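Long-range contacts in ribonucleoside-diphosphate reductase (Pseudomonas aeruginosa, PDB 5IM3), which probably supplies the precursors for DNA synthesis, reducing ribonucleoside diphosphates to deoxyribonucleotides with thioredoxin as the electron source, and binds dATP: residues W457-E462 / W501-P506; A484-D489 / T564-C569; K493-D498 / Q543-W548. All coordinates share one frame; numbering follows the deposited sequence.

Contact 1 of 3, residues W457-E462 / W501-P506; sequences WHLDIE and WTLFSP
Trp-457 swings its CG between backbone N and carbonyl carbon (chi1 51°), which sets the benzo edge of the indole against 504-506, whereas Leu-503 holds CG anti to its carbonyl carbon (chi1 -48°) and its side chain meets Leu-459 and Ile-461. At the indole edge, CE3 of Trp-457 meets O of Phe-504, which lies in the ring plane, at 3.6 Å. CH2 of Trp-457 lies 4.0 Å from CB of Pro-506. CB of Trp-457 also touches CZ2 of Trp-501. A single backbone bridge joins the segments: Phe-504 N donates to Trp-457 O (2.8 Å), and Leu-459 N gives a weak bond to Phe-504 O. CB and CD1 of Leu-503 pack on CD2 of Leu-459 (3.7 Å) and CG2 of Ile-461 (3.8 Å), respectively. His-458 takes a bond from Asp-460 N on ND1 (3.1 Å), while its NE2, bonded to Val-409 O, borders CD of Pro-506. Ser-505 lies about 4 Å, side chain to side chain, from Arg-410 of a dATP site. Strand 500-504 pairs antiparallel with strand 539-543, and helix 517-532 packs against Thr-502 and Phe-504.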
loop_
_atom_site.group_PDB
_atom_site.type_symbol
_atom_site.label_atom_id
_atom_site.label_comp_id
_atom_site.label_asym_id
_atom_site.label_seq_id
_atom_site.Cartn_x
_atom_site.Cartn_y
_atom_site.Cartn_z
ATOM N N TRP A 457 10.631 21.323 25.660
ATOM C CA TRP A 457 9.388 21.861 26.202
ATOM C C TRP A 457 8.934 23.132 25.490
ATOM O O TRP A 457 7.857 23.650 25.804
ATOM C CB TRP A 457 9.531 22.142 27.704
ATOM C CG TRP A 457 10.731 22.968 28.072
ATOM C CD1 TRP A 457 11.903 22.514 28.606
ATOM C CD2 TRP A 457 10.877 24.388 27.936
ATOM N NE1 TRP A 457 12.766 23.559 28.812
ATOM C CE2 TRP A 457 12.164 24.721 28.407
ATOM C CE3 TRP A 457 10.049 25.408 27.462
ATOM C CZ2 TRP A 457 12.639 26.030 28.419
ATOM C CZ3 TRP A 457 10.524 26.711 27.475
ATOM C CH2 TRP A 457 11.806 27.009 27.951
ATOM N N HIS A 458 9.724 23.642 24.549
ATOM C CA HIS A 458 9.370 24.867 23.844
ATOM C C HIS A 458 8.076 24.673 23.063
ATOM O O HIS A 458 7.889 23.664 22.379
ATOM C CB HIS A 458 10.506 25.264 22.903
ATOM C CG HIS A 458 10.440 26.682 22.424
ATOM N ND1 HIS A 458 9.582 27.093 21.429
ATOM C CD2 HIS A 458 11.147 27.778 22.788
ATOM C CE1 HIS A 458 9.754 28.384 21.206
ATOM N NE2 HIS A 458 10.700 28.823 22.017
ATOM N N LEU A 459 7.179 25.655 23.161
ATOM C CA LEU A 459 5.849 25.502 22.585
ATOM C C LEU A 459 5.861 25.402 21.064
ATOM O O LEU A 459 4.888 24.906 20.484
ATOM C CB LEU A 459 4.950 26.658 23.022
ATOM C CG LEU A 459 3.795 26.234 23.925
ATOM C CD1 LEU A 459 3.032 27.456 24.387
ATOM C CD2 LEU A 459 2.871 25.270 23.200
ATOM N N ASP A 460 6.928 25.844 20.405
ATOM C CA ASP A 460 7.041 25.709 18.960
ATOM C C ASP A 460 7.710 24.401 18.543
ATOM O O ASP A 460 7.994 24.218 17.354
ATOM C CB ASP A 460 7.816 26.896 18.374
ATOM C CG ASP A 460 7.078 28.217 18.532
ATOM O OD1 ASP A 460 5.831 28.213 18.599
ATOM O OD2 ASP A 460 7.756 29.263 18.578
ATOM N N ILE A 461 7.935 23.476 19.480
ATOM C CA ILE A 461 8.757 22.304 19.183
ATOM C C ILE A 461 8.147 21.475 18.059
ATOM O O ILE A 461 8.868 20.944 17.207
ATOM C CB ILE A 461 8.977 21.456 20.452
ATOM C CG1 ILE A 461 9.981 20.330 20.175
ATOM C CG2 ILE A 461 7.665 20.863 20.956
ATOM C CD1 ILE A 461 11.372 20.822 19.808
ATOM N N GLU A 462 6.815 21.346 18.035
ATOM C CA GLU A 462 6.177 20.485 17.043
ATOM C C GLU A 462 6.392 21.017 15.630
ATOM O O GLU A 462 6.714 20.255 14.713
ATOM C CB GLU A 462 4.684 20.339 17.353
ATOM C CG GLU A 462 4.406 19.557 18.629
ATOM C CD GLU A 462 2.949 19.594 19.043
ATOM O OE1 GLU A 462 2.359 20.696 19.062
ATOM O OE2 GLU A 462 2.389 18.518 19.350
ATOM N N TRP A 501 4.131 15.379 29.384
ATOM C CA TRP A 501 5.126 16.397 29.072
ATOM C C TRP A 501 4.393 17.666 28.669
ATOM O O TRP A 501 3.522 17.623 27.794
ATOM C CB TRP A 501 6.056 15.914 27.949
ATOM C CG TRP A 501 7.157 16.863 27.584
ATOM C CD1 TRP A 501 7.280 17.565 26.421
ATOM C CD2 TRP A 501 8.298 17.205 28.381
ATOM N NE1 TRP A 501 8.425 18.324 26.445
ATOM C CE2 TRP A 501 9.068 18.121 27.637
ATOM C CE3 TRP A 501 8.743 16.829 29.651
ATOM C CZ2 TRP A 501 10.257 18.666 28.121
ATOM C CZ3 TRP A 501 9.927 17.372 30.132
ATOM C CH2 TRP A 501 10.668 18.280 29.368
ATOM N N THR A 502 4.736 18.781 29.306
ATOM C CA THR A 502 4.040 20.045 29.103
ATOM C C THR A 502 4.923 21.011 28.325
ATOM O O THR A 502 6.102 21.187 28.649
ATOM C CB THR A 502 3.635 20.670 30.442
ATOM O OG1 THR A 502 2.810 19.750 31.169
ATOM C CG2 THR A 502 2.864 21.965 30.220
ATOM N N LEU A 503 4.347 21.638 27.304
ATOM C CA LEU A 503 5.035 22.642 26.511
ATOM C C LEU A 503 4.709 24.034 27.039
ATOM O O LEU A 503 3.556 24.330 27.371
ATOM C CB LEU A 503 4.644 22.535 25.034
ATOM C CG LEU A 503 4.693 21.129 24.427
ATOM C CD1 LEU A 503 4.381 21.170 22.937
ATOM C CD2 LEU A 503 6.044 20.480 24.671
ATOM N N PHE A 504 5.734 24.880 27.124
ATOM C CA PHE A 504 5.603 26.240 27.624
ATOM C C PHE A 504 6.243 27.208 26.640
ATOM O O PHE A 504 7.120 26.841 25.854
ATOM C CB PHE A 504 6.288 26.431 28.987
ATOM C CG PHE A 504 5.764 25.545 30.076
ATOM C CD1 PHE A 504 4.587 25.857 30.736
ATOM C CD2 PHE A 504 6.468 24.421 30.469
ATOM C CE1 PHE A 504 4.114 25.050 31.752
ATOM C CE2 PHE A 504 5.998 23.607 31.481
ATOM C CZ PHE A 504 4.823 23.925 32.127
ATOM N N SER A 505 5.811 28.435 26.699
ATOM C CA SER A 505 6.602 29.462 26.033
ATOM C C SER A 505 7.680 29.980 26.982
ATOM O O SER A 505 7.404 30.210 28.162
ATOM C CB SER A 505 5.730 30.626 25.582
ATOM O OG SER A 505 6.531 31.654 25.024
ATOM N N PRO A 506 8.915 30.172 26.512
ATOM C CA PRO A 506 9.977 30.602 27.436
ATOM C C PRO A 506 9.685 31.919 28.132
ATOM O O PRO A 506 10.186 32.138 29.240
ATOM C CB PRO A 506 11.214 30.699 26.530
ATOM C CG PRO A 506 10.681 30.819 25.154
ATOM C CD PRO A 506 9.409 30.034 25.134
#

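Contact 2 of 3, residues A484-D489 / T564-C569; sequences ANWIPD and TFKDPC
Trp-486 and Lys-566 cross at about a right angle, the lysine chain passing over one indole face. CB of Lys-566 sits 3.5 Å from the centroid of the five-membered ring in a CH-pi contact, and its CG comes within 3.3 Å of Trp-486 NE1. With CG anti to the backbone N (chi1 158°) and every later torsion extended, the lysine carries NZ past the ring to a salt bridge with Glu-455. Thr-564 meets the same indole at its edge, near the ring plane, OG1 facing CE3. That hydroxyl occupies the position between backbone N and carbonyl carbon (chi1 68°), from which it donates to Asn-485 O at 2.6 Å; Thr-564 N uses the same acceptor, so two bonds grip this oxygen. Ile-487 N to Thr-564 O and Lys-566 N to Ile-487 O continue the pairing. Ile-487 and Phe-565 lie side by side on the sheet face away from Trp-486 and Thr-564. Farther on, Asp-489 N binds Asp-567 OD2 (2.6 Å) on the anti side, 27° out of the plane of a carboxylate turned nearly perpendicular to that of Asp-489. The two acids come within 3.7 Å, OD1 of Asp-489 to OD2 of Asp-567, but Asp-489 also has a salt bridge to Arg-735, which probably eases the repulsion. Two adjacent parallel strands, each running straight into a helix, are what the ten-stranded alpha-beta barrel of ribonucleotide reductases is built from.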
loop_
_atom_site.group_PDB
_atom_site.type_symbol
_atom_site.label_atom_id
_atom_site.label_comp_id
_atom_site.label_asym_id
_atom_site.label_seq_id
_atom_site.Cartn_x
_atom_site.Cartn_y
_atom_site.Cartn_z
ATOM N N ALA A 484 18.430 20.875 15.589
ATOM C CA ALA A 484 18.786 19.875 16.585
ATOM C C ALA A 484 17.913 20.043 17.818
ATOM O O ALA A 484 17.581 21.165 18.202
ATOM C CB ALA A 484 20.263 19.968 16.977
ATOM N N ASN A 485 17.551 18.917 18.433
ATOM C CA ASN A 485 16.840 18.927 19.702
ATOM C C ASN A 485 17.809 19.130 20.861
ATOM O O ASN A 485 18.870 18.501 20.921
ATOM C CB ASN A 485 16.079 17.615 19.903
ATOM C CG ASN A 485 14.893 17.471 18.969
ATOM O OD1 ASN A 485 14.862 16.579 18.117
ATOM N ND2 ASN A 485 13.898 18.333 19.139
ATOM N N TRP A 486 17.428 20.005 21.787
ATOM C CA TRP A 486 18.152 20.239 23.038
ATOM C C TRP A 486 17.311 19.598 24.146
ATOM O O TRP A 486 16.390 20.212 24.682
ATOM C CB TRP A 486 18.366 21.740 23.243
ATOM C CG TRP A 486 19.338 22.122 24.320
ATOM C CD1 TRP A 486 19.081 22.895 25.414
ATOM C CD2 TRP A 486 20.726 21.769 24.396
ATOM N NE1 TRP A 486 20.220 23.043 26.169
ATOM C CE2 TRP A 486 21.244 22.362 25.565
ATOM C CE3 TRP A 486 21.578 21.011 23.590
ATOM C CZ2 TRP A 486 22.578 22.217 25.950
ATOM C CZ3 TRP A 486 22.904 20.865 23.975
ATOM C CH2 TRP A 486 23.388 21.463 25.145
ATOM N N ILE A 487 17.625 18.350 24.478
ATOM C CA ILE A 487 16.707 17.472 25.199
ATOM C C ILE A 487 17.103 17.444 26.673
ATOM O O ILE A 487 18.228 17.028 26.988
ATOM C CB ILE A 487 16.705 16.053 24.614
ATOM C CG1 ILE A 487 16.449 16.098 23.106
ATOM C CG2 ILE A 487 15.640 15.202 25.309
ATOM C CD1 ILE A 487 16.672 14.769 22.413
ATOM N N PRO A 488 16.226 17.845 27.593
ATOM C CA PRO A 488 16.522 17.656 29.018
ATOM C C PRO A 488 16.352 16.202 29.432
ATOM O O PRO A 488 15.556 15.456 28.859
ATOM C CB PRO A 488 15.494 18.553 29.723
ATOM C CG PRO A 488 14.873 19.397 28.644
ATOM C CD PRO A 488 14.986 18.611 27.389
ATOM N N ASP A 489 17.114 15.809 30.457
ATOM C CA ASP A 489 17.002 14.454 30.989
ATOM C C ASP A 489 15.567 14.133 31.381
ATOM O O ASP A 489 15.107 12.998 31.209
ATOM C CB ASP A 489 17.926 14.284 32.198
ATOM C CG ASP A 489 19.361 13.988 31.805
ATOM O OD1 ASP A 489 19.687 14.081 30.603
ATOM O OD2 ASP A 489 20.165 13.663 32.702
ATOM N N THR A 564 20.464 15.859 20.855
ATOM C CA THR A 564 21.538 16.208 21.776
ATOM C C THR A 564 20.945 16.392 23.166
ATOM O O THR A 564 19.775 16.757 23.309
ATOM C CB THR A 564 22.277 17.488 21.341
ATOM O OG1 THR A 564 21.406 18.615 21.471
ATOM C CG2 THR A 564 22.754 17.376 19.891
ATOM N N PHE A 565 21.759 16.145 24.190
ATOM C CA PHE A 565 21.271 16.034 25.562
ATOM C C PHE A 565 21.823 17.167 26.420
ATOM O O PHE A 565 23.037 17.270 26.630
ATOM C CB PHE A 565 21.627 14.665 26.134
ATOM C CG PHE A 565 21.021 13.535 25.358
ATOM C CD1 PHE A 565 19.652 13.332 25.374
ATOM C CD2 PHE A 565 21.809 12.704 24.583
ATOM C CE1 PHE A 565 19.081 12.307 24.649
ATOM C CE2 PHE A 565 21.242 11.675 23.853
ATOM C CZ PHE A 565 19.876 11.479 23.886
ATOM N N LYS A 566 20.911 17.989 26.940
ATOM C CA LYS A 566 21.277 19.246 27.578
ATOM C C LYS A 566 21.988 19.027 28.909
ATOM O O LYS A 566 22.952 19.733 29.226
ATOM C CB LYS A 566 20.011 20.089 27.764
ATOM C CG LYS A 566 20.073 21.172 28.830
ATOM C CD LYS A 566 18.712 21.813 29.004
ATOM C CE LYS A 566 18.735 22.879 30.079
ATOM N NZ LYS A 566 17.357 23.241 30.514
ATOM N N ASP A 567 21.528 18.067 29.701
ATOM C CA ASP A 567 21.972 17.957 31.084
ATOM C C ASP A 567 23.375 17.372 31.216
ATOM O O ASP A 567 24.175 17.894 32.008
ATOM C CB ASP A 567 20.955 17.140 31.881
ATOM C CG ASP A 567 19.673 17.918 32.144
ATOM O OD1 ASP A 567 19.762 19.127 32.445
ATOM O OD2 ASP A 567 18.577 17.331 32.036
ATOM N N PRO A 568 23.735 16.307 30.491
ATOM C CA PRO A 568 25.143 15.877 30.526
ATOM C C PRO A 568 26.101 16.931 29.988
ATOM O O PRO A 568 27.226 17.039 30.488
ATOM C CB PRO A 568 25.153 14.595 29.675
ATOM C CG PRO A 568 23.876 14.598 28.920
ATOM C CD PRO A 568 22.890 15.343 29.764
ATOM N N CYS A 569 25.686 17.722 28.993
ATOM C CA CYS A 569 26.543 18.801 28.506
ATOM C C CYS A 569 26.795 19.852 29.579
ATOM O O CYS A 569 27.858 20.481 29.589
ATOM C CB CYS A 569 25.922 19.468 27.277
ATOM S SG CYS A 569 25.870 18.449 25.793
HETATM O O HOH W 1 19.696 15.971 28.722
#

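Contact 3 of 3, residues K493-D498 / Q543-W548; sequences KRVFDD and QAKDLW
Val-495, Lys-545 and Asp-498 carry this packing of the C-terminal end of helix 489-496 on the first turn of helix 544-558. The earlier helix closes in a Schellman motif: Asp-498, with positive phi, is its C-prime residue, Asp-498 N bonding to Val-495 O (3.2 Å) and Gly-499 N to Arg-494 O. The Asp-498 side chain crosses that of Lys-545 at about a right angle. The touch is between carboxylate and methylene, OD1 of Asp-498 against CD of Lys-545 at 3.3 Å. The charged ends stay apart, Asp-498 OD1 to Lys-545 NZ being 5.5 Å, so their attraction is probably modest; the lysine bends at its last torsion (chi4 -77°) and its NZ comes near the like-charged Arg-893. Lys-545 also lays CE beside Val-495 O (4.0 Å). Deeper in, Ala-544 presses CB on CB of Arg-494 (3.6 Å) and on CG2 of Val-495, while the arginine chain leads away to a bond with Ser-500 O and a salt bridge with Glu-528. Val-495 is the residue most covered by the contact, and its two methyls divide the work: CG2 lies against Ala-544 and CB of Trp-548, and CG1, placed anti to the backbone N, stands over one face of the indole, 4.0 Å from the centroid of the five-membered ring of Trp-548.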
loop_
_atom_site.group_PDB
_atom_site.type_symbol
_atom_site.label_atom_id
_atom_site.label_comp_id
_atom_site.label_asym_id
_atom_site.label_seq_id
_atom_site.Cartn_x
_atom_site.Cartn_y
_atom_site.Cartn_z
ATOM N N LYS A 493 13.272 10.805 30.880
ATOM C CA LYS A 493 12.673 10.125 32.025
ATOM C C LYS A 493 11.184 9.886 31.802
ATOM O O LYS A 493 10.665 8.810 32.119
ATOM C CB LYS A 493 12.894 10.937 33.301
ATOM C CG LYS A 493 14.324 10.941 33.819
ATOM C CD LYS A 493 14.409 11.687 35.144
ATOM C CE LYS A 493 15.812 11.657 35.733
ATOM N NZ LYS A 493 15.881 12.371 37.040
ATOM N N ARG A 494 10.481 10.883 31.260
ATOM C CA ARG A 494 9.052 10.728 31.007
ATOM C C ARG A 494 8.789 9.733 29.882
ATOM O O ARG A 494 7.756 9.055 29.886
ATOM C CB ARG A 494 8.430 12.088 30.681
ATOM C CG ARG A 494 8.523 13.106 31.813
ATOM C CD ARG A 494 7.542 12.801 32.940
ATOM N NE ARG A 494 7.695 13.719 34.069
ATOM C CZ ARG A 494 7.137 14.924 34.144
ATOM N NH1 ARG A 494 6.382 15.379 33.151
ATOM N NH2 ARG A 494 7.336 15.681 35.214
ATOM N N VAL A 495 9.705 9.626 28.919
ATOM C CA VAL A 495 9.580 8.601 27.887
ATOM C C VAL A 495 9.736 7.215 28.503
ATOM O O VAL A 495 8.899 6.326 28.302
ATOM C CB VAL A 495 10.611 8.840 26.768
ATOM C CG1 VAL A 495 10.612 7.679 25.774
ATOM C CG2 VAL A 495 10.328 10.157 26.049
ATOM N N PHE A 496 10.814 7.013 29.264
ATOM C CA PHE A 496 11.052 5.721 29.899
ATOM C C PHE A 496 9.888 5.305 30.786
ATOM O O PHE A 496 9.588 4.110 30.893
ATOM C CB PHE A 496 12.341 5.775 30.720
ATOM C CG PHE A 496 13.589 5.524 29.920
ATOM C CD1 PHE A 496 13.855 6.254 28.772
ATOM C CD2 PHE A 496 14.508 4.570 30.327
ATOM C CE1 PHE A 496 15.006 6.024 28.038
ATOM C CE2 PHE A 496 15.659 4.339 29.600
ATOM C CZ PHE A 496 15.909 5.065 28.456
ATOM N N ASP A 497 9.222 6.266 31.425
ATOM C CA ASP A 497 8.164 5.990 32.387
ATOM C C ASP A 497 6.767 6.216 31.819
ATOM O O ASP A 497 5.791 6.177 32.575
ATOM C CB ASP A 497 8.363 6.854 33.636
ATOM C CG ASP A 497 9.723 6.649 34.275
ATOM O OD1 ASP A 497 10.299 5.553 34.124
ATOM O OD2 ASP A 497 10.217 7.585 34.935
ATOM N N ASP A 498 6.646 6.451 30.512
ATOM C CA ASP A 498 5.349 6.676 29.874
ATOM C C ASP A 498 4.598 7.825 30.546
ATOM O O ASP A 498 3.383 7.768 30.742
ATOM C CB ASP A 498 4.505 5.398 29.881
ATOM C CG ASP A 498 3.283 5.495 28.984
ATOM O OD1 ASP A 498 3.328 6.254 27.994
ATOM O OD2 ASP A 498 2.279 4.803 29.270
ATOM N N GLN A 543 1.734 13.460 25.441
ATOM C CA GLN A 543 2.400 12.272 25.951
ATOM C C GLN A 543 3.852 12.278 25.497
ATOM O O GLN A 543 4.141 12.476 24.313
ATOM C CB GLN A 543 1.691 11.006 25.472
ATOM C CG GLN A 543 0.299 10.825 26.050
ATOM C CD GLN A 543 0.296 10.882 27.566
ATOM O OE1 GLN A 543 0.813 9.987 28.235
ATOM N NE2 GLN A 543 -0.277 11.947 28.113
ATOM N N ALA A 544 4.769 12.076 26.445
ATOM C CA ALA A 544 6.189 12.097 26.112
ATOM C C ALA A 544 6.515 11.088 25.017
ATOM O O ALA A 544 7.283 11.390 24.094
ATOM C CB ALA A 544 7.024 11.822 27.362
ATOM N N LYS A 545 5.938 9.885 25.099
ATOM C CA LYS A 545 6.187 8.865 24.084
ATOM C C LYS A 545 5.741 9.336 22.705
ATOM O O LYS A 545 6.377 9.011 21.695
ATOM C CB LYS A 545 5.468 7.569 24.459
ATOM C CG LYS A 545 6.352 6.526 25.129
ATOM C CD LYS A 545 5.521 5.365 25.664
ATOM C CE LYS A 545 6.385 4.162 26.016
ATOM N NZ LYS A 545 6.804 3.400 24.805
ATOM N N ASP A 546 4.648 10.100 22.641
ATOM C CA ASP A 546 4.139 10.560 21.352
ATOM C C ASP A 546 5.074 11.586 20.723
ATOM O O ASP A 546 5.319 11.552 19.512
ATOM C CB ASP A 546 2.736 11.144 21.517
ATOM C CG ASP A 546 1.708 10.099 21.909
ATOM O OD1 ASP A 546 1.992 8.891 21.760
ATOM O OD2 ASP A 546 0.610 10.490 22.358
ATOM N N LEU A 547 5.600 12.510 21.524
ATOM C CA LEU A 547 6.546 13.483 20.991
ATOM C C LEU A 547 7.868 12.812 20.642
ATOM O O LEU A 547 8.483 13.126 19.616
ATOM C CB LEU A 547 6.754 14.615 22.000
ATOM C CG LEU A 547 7.622 15.788 21.545
ATOM C CD1 LEU A 547 7.022 16.465 20.320
ATOM C CD2 LEU A 547 7.799 16.791 22.681
ATOM N N TRP A 548 8.312 11.880 21.484
ATOM C CA TRP A 548 9.512 11.104 21.192
ATOM C C TRP A 548 9.380 10.377 19.857
ATOM O O TRP A 548 10.292 10.416 19.021
ATOM C CB TRP A 548 9.757 10.123 22.339
ATOM C CG TRP A 548 10.894 9.163 22.160
ATOM C CD1 TRP A 548 10.807 7.805 22.053
ATOM C CD2 TRP A 548 12.289 9.481 22.096
ATOM N NE1 TRP A 548 12.059 7.258 21.919
ATOM C CE2 TRP A 548 12.987 8.266 21.942
ATOM C CE3 TRP A 548 13.016 10.673 22.149
ATOM C CZ2 TRP A 548 14.377 8.209 21.839
ATOM C CZ3 TRP A 548 14.398 10.613 22.045
ATOM C CH2 TRP A 548 15.060 9.391 21.892
#

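Overall arrangement
The three contacts lie 14 to 15 Å apart, centre to centre, within the barrel domain. Their segments run in the order 457-462, 484-489, 493-498, 501-506, 543-548 and 564-569: contact 3 is nested within the loop closed by contact 2, and contact 1 alternates with both. Contact 2 joins neighbouring parallel strands of the large mixed sheet; contact 3 pairs helices that follow strand 482-487 and precede strand 562-565. Contact 1 attaches the two-stranded antiparallel sheet, 500-504 with 539-543, to the loop after strand 450-455. Ile-461 CD1 meets Asn-485 ND2 at 3.6 Å, joining contact 1 to barrel strand 482-487, and Trp-501 CD1 meets Leu-547 CD2 at 3.9 Å, joining it to helix 544-558 of contact 3.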